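Local coordinates for CymD (Pseudomonas putida, PDB 6Z34), which forms an outer-membrane channel of the FadL family that takes up monoaromatic hydrocarbons, probably by lateral diffusion, during their biodegradation, at residues A[5-8]-A[13-16]; A[28-31]-A[36-39]; A[87-90]-A[95-98]. All coordinates share one frame; numbering follows the deposited sequence.

Contact 1: A[5-8]-A[13-16]; sequences NLVG and SQGM
The side chains of Val7 and Gln14 cross at about a right angle where the N-terminal segment inside the FadL-type β-barrel turns into the short helix 10-15. Val7 reaches across with one branch: CG1, anti to the backbone N (chi1 175°), lies 3.8 Å from Gln14 CG. The aliphatic part of Gln14 also covers the peptide after Val7, with Gln14 CG 3.1 Å from Val7 O. The same carbonyl oxygen receives a CA-H...O contact from Gln14 CA at 3.0 Å, with an angle of 153° at the hydrogen. Beyond CG the glutamine runs extended past Gly8, and its NE2 is hydrogen-bonded to Asp51, so the buried amide has a polar partner on the barrel wall. A leucine in its place would probably leave the Asp51 carboxylate without this N-H mate inside the protein. Val7 also touches Ala400 of strand 393-404, and Gln14 touches Val427 of strand 422-437, so both segments are packed against barrel strands. At Gly8 the backbone takes angles that suit a residue without a side chain, and a CB there would run into Ser13. That serine's hydroxyl, hydrogen-bonded to Ile19 O and Val9 N, sits with OG 3.1 Å from Gly8 CA.

Contact 2: A[28-31]-A[36-39]; sequences QGMM and TLTQ
Leu37 reaches across to Gly29 and Met30, joining two short 3-10 turns in the N-terminal segment that occupies the barrel interior of this FadL-family channel. Its CB points toward the 28-31 turn, and with CG anti to the carbonyl carbon (chi1 -60°) the chain carries both methyls to that turn. CB and CG make the approach; the methyls do the touching. CD1 meets the side chain of Met30, 4.1 Å from Met30 CG, while CD2 lies over the backbone, 4.1 Å from Met30 N and close to Gly29 CA. Leu37 also touches Ala95 of strand 94-107. Met30 starts off away from the 36-39 turn, yet its CG still meets the leucine methyl; it also packs on Phe101 and Val88. No hydrogen bond links the two turns, and each is closed by its own backbone bond: Met31 N to Gln28 O at 2.8 Å, Gln39 N to Thr36 O at 2.9 Å. The closest CA pair across the two turns is Gly29 and Thr36, 5.9 Å apart, and a side chain at the glycine would collide with the threonine hydroxyl. That hydroxyl is hydrogen-bonded to Asn33 O, and its OG1 stands 3.8 Å from Gly29 CA.

Contact 3: A[87-90]-A[95-98]; sequences LVWR and ALGV
Leu87 to Arg90 and Ala95 to Val98 run antiparallel as the two arms of a β-hairpin in the barrel wall, their short axes 4.6 Å apart at closest approach and 172° between directions. Two hydrogen-bonded pairs, Leu87 with Val98 and Trp89 with Leu96, supply four backbone bonds; Leu87 N reaches Val98 O at 3.0 Å, and Trp89 N reaches Leu96 O at 2.7 Å. Between and beyond them come the non-hydrogen-bonded pairs Val88 with Gly97 and Arg90 with Ala95, where CA-H...O contacts such as Ala95 CA to Trp89 O at 3.2 Å add to the ladder. Each strand also bonds to its other neighbour, Val88 to His45 and Gly97 to Ser142, so the hairpin is bonded on both flanks within the barrel wall.

The face bearing Leu87, Trp89, Leu96 and Val98 is the outer one, consistent with an apolar belt toward lipid. Trp89 and Leu96 lie side by side and point the same way. With CG anti to the backbone N (chi1 176°), the indole brings its six-membered ring alongside the leucine, and Leu96 CD1 approaches it obliquely, 3.6 Å from Trp89 CE3. Leu87 CB and Val98 CG1 touch more loosely, at 4.3 Å.

On the other face, turned to the interior, Val88 packs on Ala27 and Met40. Arg90 folds over, bent at chi2 and chi3, and its NE is hydrogen-bonded to Met40 O, which ties the arginine to the interior segment. On the way its aliphatic part passes close to Ala95, with Arg90 CD 3.9 Å from Ala95 CB.

Contacts 1 and 2 are both buried in the N-terminal segment inside the barrel, whereas contact 3 belongs to the wall and has one face on the surface. Without hydrogen bonds across, the interior two join a loop to a short helix and two 3-10 turns respectively; in both a glycine sits where a side chain would clash with a hydroxyl across the contact. Contact 3 instead relies on a regular backbone ladder. Contacts 2 and 3 touch: Met30 SD lies 3.4 Å from Val98 N and Arg90 CD 3.5 Å from Leu37 O, so the plug meets the wall here. Contact 1 touches neither, its nearest atoms about 6 Å from contact 2 and about 14 Å from contact 3.

Contact 1: A[5-8]-A[13-16]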
ATOM      1  N   ASN A   5      -0.077  -1.843   3.980  1.00149.47           N
ATOM      2  CA  ASN A   5       0.079  -1.475   5.381  1.00142.34           C
ATOM      3  C   ASN A   5       1.357  -2.169   5.819  1.00137.27           C
ATOM      4  O   ASN A   5       1.379  -3.400   5.927  1.00131.52           O
ATOM      5  CB  ASN A   5      -1.118  -1.918   6.224  1.00141.74           C
ATOM      6  CG  ASN A   5      -1.572  -3.337   5.905  1.00140.52           C
ATOM      7  OD1 ASN A   5      -2.575  -3.538   5.220  1.00142.28           O
ATOM      8  ND2 ASN A   5      -0.839  -4.324   6.402  1.00140.64           N
ATOM      9  N   LEU A   6       2.430  -1.397   6.033  1.00131.96           N
ATOM     10  CA  LEU A   6       3.752  -1.985   6.250  1.00120.59           C
ATOM     11  C   LEU A   6       3.695  -3.039   7.345  1.00124.87           C
ATOM     12  O   LEU A   6       4.119  -2.815   8.479  1.00129.39           O
ATOM     13  CB  LEU A   6       4.795  -0.914   6.574  1.00103.82           C
ATOM     14  CG  LEU A   6       6.325  -1.150   6.731  1.00 94.41           C
ATOM     15  CD1 LEU A   6       6.771  -1.850   8.034  1.00 85.43           C
ATOM     16  CD2 LEU A   6       6.961  -1.800   5.479  1.00 81.12           C
ATOM     17  N   VAL A   7       3.066  -4.167   7.011  1.00120.72           N
ATOM     18  CA  VAL A   7       3.509  -5.465   7.502  1.00109.44           C
ATOM     19  C   VAL A   7       4.732  -5.906   6.722  1.00 92.78           C
ATOM     20  O   VAL A   7       5.332  -6.937   7.045  1.00107.76           O
ATOM     21  CB  VAL A   7       2.309  -6.441   7.451  1.00104.31           C
ATOM     22  CG1 VAL A   7       2.697  -7.871   7.834  1.00100.43           C
ATOM     23  CG2 VAL A   7       1.207  -5.949   8.388  1.00 95.95           C
ATOM     24  N   GLY A   8       5.157  -5.114   5.738  1.00 71.03           N
ATOM     25  CA  GLY A   8       6.357  -5.368   4.958  1.00 73.76           C
ATOM     26  C   GLY A   8       6.039  -5.604   3.490  1.00 69.30           C
ATOM     27  O   GLY A   8       4.893  -5.502   3.046  1.00 66.23           O
ATOM     28  N   SER A  13      10.275 -10.114   4.568  1.00 45.18           N
ATOM     29  CA  SER A  13      10.014  -8.922   5.358  1.00 48.38           C
ATOM     30  C   SER A  13       8.770  -9.102   6.230  1.00 53.12           C
ATOM     31  O   SER A  13       8.812  -8.855   7.442  1.00 55.02           O
ATOM     32  CB  SER A  13       9.867  -7.736   4.417  1.00 46.70           C
ATOM     33  OG  SER A  13       9.113  -6.724   5.001  1.00 50.45           O
ATOM     34  N   GLN A  14       7.657  -9.559   5.642  1.00 49.30           N
ATOM     35  CA  GLN A  14       6.431  -9.711   6.434  1.00 49.66           C
ATOM     36  C   GLN A  14       6.591 -10.769   7.519  1.00 52.19           C
ATOM     37  O   GLN A  14       6.041 -10.626   8.611  1.00 57.47           O
ATOM     38  CB  GLN A  14       5.235 -10.058   5.539  1.00 53.93           C
ATOM     39  CG  GLN A  14       4.684  -8.897   4.718  1.00 61.72           C
ATOM     40  CD  GLN A  14       3.540  -9.309   3.802  1.00 69.73           C
ATOM     41  OE1 GLN A  14       2.706 -10.138   4.164  1.00 75.34           O
ATOM     42  NE2 GLN A  14       3.504  -8.736   2.608  1.00 68.23           N
ATOM     43  N   GLY A  15       7.324 -11.849   7.236  1.00 59.75           N
ATOM     44  CA  GLY A  15       7.537 -12.856   8.258  1.00 52.16           C
ATOM     45  C   GLY A  15       8.308 -12.329   9.445  1.00 58.77           C
ATOM     46  O   GLY A  15       8.249 -12.920  10.534  1.00 52.81           O
ATOM     47  N   MET A  16       9.020 -11.217   9.263  1.00 52.35           N
ATOM     48  CA  MET A  16       9.842 -10.601  10.296  1.00 59.36           C
ATOM     49  C   MET A  16       9.265  -9.253  10.717  1.00 64.19           C
ATOM     50  O   MET A  16      10.010  -8.308  10.986  1.00 60.18           O
ATOM     51  CB  MET A  16      11.278 -10.457   9.790  1.00 56.73           C
ATOM     52  CG  MET A  16      11.923 -11.792   9.368  1.00 61.19           C
ATOM     53  SD  MET A  16      13.717 -11.706   9.074  1.00 56.44           S
ATOM     54  CE  MET A  16      13.614 -11.404   7.342  1.00 58.97           C
TER

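Contact 2: A[28-31]-A[36-39]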
ATOM      1  N   GLN A  28      12.147  -7.847  -3.324  1.00 50.07           N
ATOM      2  CA  GLN A  28      11.224  -6.849  -2.796  1.00 47.45           C
ATOM      3  C   GLN A  28      11.930  -5.604  -2.276  1.00 48.83           C
ATOM      4  O   GLN A  28      11.259  -4.586  -2.054  1.00 43.34           O
ATOM      5  CB  GLN A  28      10.366  -7.477  -1.703  1.00 40.28           C
ATOM      6  CG  GLN A  28       9.410  -8.523  -2.252  1.00 41.21           C
ATOM      7  CD  GLN A  28      10.044  -9.889  -2.361  1.00 56.98           C
ATOM      8  OE1 GLN A  28      11.277 -10.025  -2.320  1.00 60.18           O
ATOM      9  NE2 GLN A  28       9.215 -10.914  -2.505  1.00 54.28           N
ATOM     10  N   GLY A  29      13.265  -5.637  -2.117  1.00 43.67           N
ATOM     11  CA  GLY A  29      13.984  -4.432  -1.739  1.00 43.01           C
ATOM     12  C   GLY A  29      13.720  -3.275  -2.682  1.00 48.92           C
ATOM     13  O   GLY A  29      13.776  -2.113  -2.277  1.00 48.78           O
ATOM     14  N   MET A  30      13.437  -3.573  -3.949  1.00 44.65           N
ATOM     15  CA  MET A  30      12.930  -2.607  -4.921  1.00 52.03           C
ATOM     16  C   MET A  30      11.870  -1.678  -4.326  1.00 52.68           C
ATOM     17  O   MET A  30      11.779  -0.494  -4.685  1.00 44.49           O
ATOM     18  CB  MET A  30      12.320  -3.356  -6.122  1.00 55.63           C
ATOM     19  CG  MET A  30      13.249  -3.523  -7.281  1.00 64.87           C
ATOM     20  SD  MET A  30      12.588  -4.364  -8.734  1.00 56.43           S
ATOM     21  CE  MET A  30      11.861  -5.829  -8.042  1.00 45.72           C
ATOM     22  N   MET A  31      11.035  -2.220  -3.442  1.00 46.52           N
ATOM     23  CA  MET A  31       9.911  -1.474  -2.895  1.00 57.84           C
ATOM     24  C   MET A  31      10.124  -1.091  -1.445  1.00 53.01           C
ATOM     25  O   MET A  31       9.192  -0.598  -0.814  1.00 48.86           O
ATOM     26  CB  MET A  31       8.617  -2.277  -3.020  1.00 64.47           C
ATOM     27  CG  MET A  31       8.136  -2.471  -4.454  1.00 72.86           C
ATOM     28  SD  MET A  31       7.669  -0.930  -5.284  1.00 71.76           S
ATOM     29  CE  MET A  31       6.676  -0.162  -4.035  1.00 60.65           C
ATOM     30  N   THR A  36      19.420  -2.602  -0.539  1.00 43.03           N
ATOM     31  CA  THR A  36      19.648  -3.969  -0.067  1.00 45.22           C
ATOM     32  C   THR A  36      19.800  -4.966  -1.209  1.00 53.97           C
ATOM     33  O   THR A  36      20.217  -6.102  -0.961  1.00 53.04           O
ATOM     34  CB  THR A  36      18.528  -4.451   0.858  1.00 42.07           C
ATOM     35  OG1 THR A  36      17.272  -4.383   0.181  1.00 43.74           O
ATOM     36  CG2 THR A  36      18.502  -3.630   2.201  1.00 42.10           C
ATOM     37  N   LEU A  37      19.460  -4.574  -2.441  1.00 52.75           N
ATOM     38  CA  LEU A  37      19.613  -5.473  -3.576  1.00 48.30           C
ATOM     39  C   LEU A  37      21.062  -5.851  -3.833  1.00 48.47           C
ATOM     40  O   LEU A  37      21.309  -6.920  -4.392  1.00 52.11           O
ATOM     41  CB  LEU A  37      19.028  -4.838  -4.828  1.00 45.89           C
ATOM     42  CG  LEU A  37      17.551  -4.505  -4.718  1.00 49.37           C
ATOM     43  CD1 LEU A  37      17.156  -3.642  -5.901  1.00 46.15           C
ATOM     44  CD2 LEU A  37      16.755  -5.806  -4.635  1.00 42.28           C
ATOM     45  N   THR A  38      22.029  -5.021  -3.423  1.00 49.92           N
ATOM     46  CA  THR A  38      23.427  -5.442  -3.542  1.00 52.81           C
ATOM     47  C   THR A  38      23.756  -6.650  -2.667  1.00 50.89           C
ATOM     48  O   THR A  38      24.798  -7.273  -2.887  1.00 53.61           O
ATOM     49  CB  THR A  38      24.398  -4.284  -3.231  1.00 49.87           C
ATOM     50  OG1 THR A  38      24.233  -3.817  -1.882  1.00 56.32           O
ATOM     51  CG2 THR A  38      24.176  -3.147  -4.190  1.00 52.99           C
ATOM     52  N   GLN A  39      22.884  -7.013  -1.716  1.00 51.46           N
ATOM     53  CA  GLN A  39      23.060  -8.222  -0.904  1.00 44.60           C
ATOM     54  C   GLN A  39      22.740  -9.501  -1.683  1.00 50.42           C
ATOM     55  O   GLN A  39      23.174 -10.584  -1.278  1.00 46.56           O
ATOM     56  CB  GLN A  39      22.161  -8.159   0.338  1.00 44.58           C
ATOM     57  CG  GLN A  39      22.836  -7.816   1.650  1.00 70.15           C
ATOM     58  CD  GLN A  39      23.250  -6.370   1.729  1.00 81.18           C
ATOM     59  OE1 GLN A  39      22.421  -5.491   1.986  1.00 81.00           O
ATOM     60  NE2 GLN A  39      24.541  -6.109   1.519  1.00 85.48           N
TER

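Contact 3: A[87-90]-A[95-98]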
ATOM      1  N   LEU A  87      11.934  -9.094 -11.528  1.00 41.89           N
ATOM      2  CA  LEU A  87      13.087  -9.499 -12.316  1.00 47.00           C
ATOM      3  C   LEU A  87      14.253  -8.640 -11.846  1.00 49.33           C
ATOM      4  O   LEU A  87      14.207  -7.414 -11.976  1.00 52.13           O
ATOM      5  CB  LEU A  87      12.839  -9.296 -13.819  1.00 41.18           C
ATOM      6  CG  LEU A  87      14.061  -9.701 -14.655  1.00 57.01           C
ATOM      7  CD1 LEU A  87      14.418 -11.121 -14.275  1.00 53.33           C
ATOM      8  CD2 LEU A  87      13.828  -9.577 -16.173  1.00 60.13           C
ATOM      9  N   VAL A  88      15.295  -9.269 -11.316  1.00 47.75           N
ATOM     10  CA  VAL A  88      16.467  -8.560 -10.819  1.00 49.81           C
ATOM     11  C   VAL A  88      17.724  -9.147 -11.460  1.00 51.47           C
ATOM     12  O   VAL A  88      17.939 -10.363 -11.417  1.00 58.42           O
ATOM     13  CB  VAL A  88      16.557  -8.633  -9.277  1.00 54.76           C
ATOM     14  CG1 VAL A  88      17.890  -8.068  -8.786  1.00 51.84           C
ATOM     15  CG2 VAL A  88      15.388  -7.884  -8.641  1.00 55.52           C
ATOM     16  N   TRP A  89      18.556  -8.281 -12.030  1.00 46.96           N
ATOM     17  CA  TRP A  89      19.885  -8.647 -12.507  1.00 45.84           C
ATOM     18  C   TRP A  89      20.942  -8.134 -11.524  1.00 51.05           C
ATOM     19  O   TRP A  89      20.924  -6.958 -11.134  1.00 47.81           O
ATOM     20  CB  TRP A  89      20.100  -8.068 -13.908  1.00 42.09           C
ATOM     21  CG  TRP A  89      21.456  -8.289 -14.461  1.00 47.07           C
ATOM     22  CD1 TRP A  89      21.870  -9.356 -15.208  1.00 48.96           C
ATOM     23  CD2 TRP A  89      22.589  -7.411 -14.348  1.00 55.70           C
ATOM     24  NE1 TRP A  89      23.189  -9.200 -15.556  1.00 58.81           N
ATOM     25  CE2 TRP A  89      23.662  -8.025 -15.035  1.00 55.19           C
ATOM     26  CE3 TRP A  89      22.806  -6.176 -13.731  1.00 55.59           C
ATOM     27  CZ2 TRP A  89      24.933  -7.448 -15.116  1.00 53.90           C
ATOM     28  CZ3 TRP A  89      24.081  -5.594 -13.819  1.00 54.19           C
ATOM     29  CH2 TRP A  89      25.122  -6.235 -14.504  1.00 55.74           C
ATOM     30  N   ARG A  90      21.853  -9.021 -11.120  1.00 50.48           N
ATOM     31  CA  ARG A  90      22.945  -8.708 -10.194  1.00 44.90           C
ATOM     32  C   ARG A  90      24.262  -9.078 -10.853  1.00 43.12           C
ATOM     33  O   ARG A  90      24.519 -10.259 -11.094  1.00 43.92           O
ATOM     34  CB  ARG A  90      22.797  -9.471  -8.876  1.00 53.73           C
ATOM     35  CG  ARG A  90      22.279  -8.645  -7.712  1.00 68.06           C
ATOM     36  CD  ARG A  90      23.404  -7.848  -7.073  1.00 65.46           C
ATOM     37  NE  ARG A  90      24.287  -8.665  -6.263  1.00 86.85           N
ATOM     38  CZ  ARG A  90      25.522  -8.299  -5.928  1.00 86.13           C
ATOM     39  NH1 ARG A  90      26.279  -9.093  -5.179  1.00 82.44           N
ATOM     40  NH2 ARG A  90      25.986  -7.127  -6.345  1.00 58.08           N
ATOM     41  N   ALA A  95      23.070  -3.715  -9.229  1.00 48.19           N
ATOM     42  CA  ALA A  95      21.828  -4.457  -9.313  1.00 49.58           C
ATOM     43  C   ALA A  95      20.864  -3.626 -10.135  1.00 47.55           C
ATOM     44  O   ALA A  95      20.822  -2.404  -9.985  1.00 43.63           O
ATOM     45  CB  ALA A  95      21.231  -4.725  -7.946  1.00 50.08           C
ATOM     46  N   LEU A  96      20.126  -4.292 -11.036  1.00 50.05           N
ATOM     47  CA  LEU A  96      19.082  -3.681 -11.848  1.00 41.98           C
ATOM     48  C   LEU A  96      17.812  -4.483 -11.655  1.00 50.56           C
ATOM     49  O   LEU A  96      17.843  -5.720 -11.658  1.00 53.33           O
ATOM     50  CB  LEU A  96      19.413  -3.664 -13.329  1.00 41.73           C
ATOM     51  CG  LEU A  96      20.747  -3.015 -13.691  1.00 52.71           C
ATOM     52  CD1 LEU A  96      21.082  -3.337 -15.154  1.00 54.53           C
ATOM     53  CD2 LEU A  96      20.697  -1.526 -13.448  1.00 55.67           C
ATOM     54  N   GLY A  97      16.702  -3.786 -11.490  1.00 44.51           N
ATOM     55  CA  GLY A  97      15.458  -4.446 -11.163  1.00 44.95           C
ATOM     56  C   GLY A  97      14.280  -3.759 -11.806  1.00 44.02           C
ATOM     57  O   GLY A  97      14.289  -2.551 -12.059  1.00 55.48           O
ATOM     58  N   VAL A  98      13.250  -4.553 -12.050  1.00 46.54           N
ATOM     59  CA  VAL A  98      11.937  -4.042 -12.401  1.00 42.62           C
ATOM     60  C   VAL A  98      10.928  -5.021 -11.822  1.00 45.84           C
ATOM     61  O   VAL A  98      11.236  -6.195 -11.605  1.00 49.95           O
ATOM     62  CB  VAL A  98      11.785  -3.874 -13.935  1.00 45.13           C
ATOM     63  CG1 VAL A  98      11.901  -5.211 -14.612  1.00 50.41           C
ATOM     64  CG2 VAL A  98      10.435  -3.198 -14.288  1.00 53.46           C
TER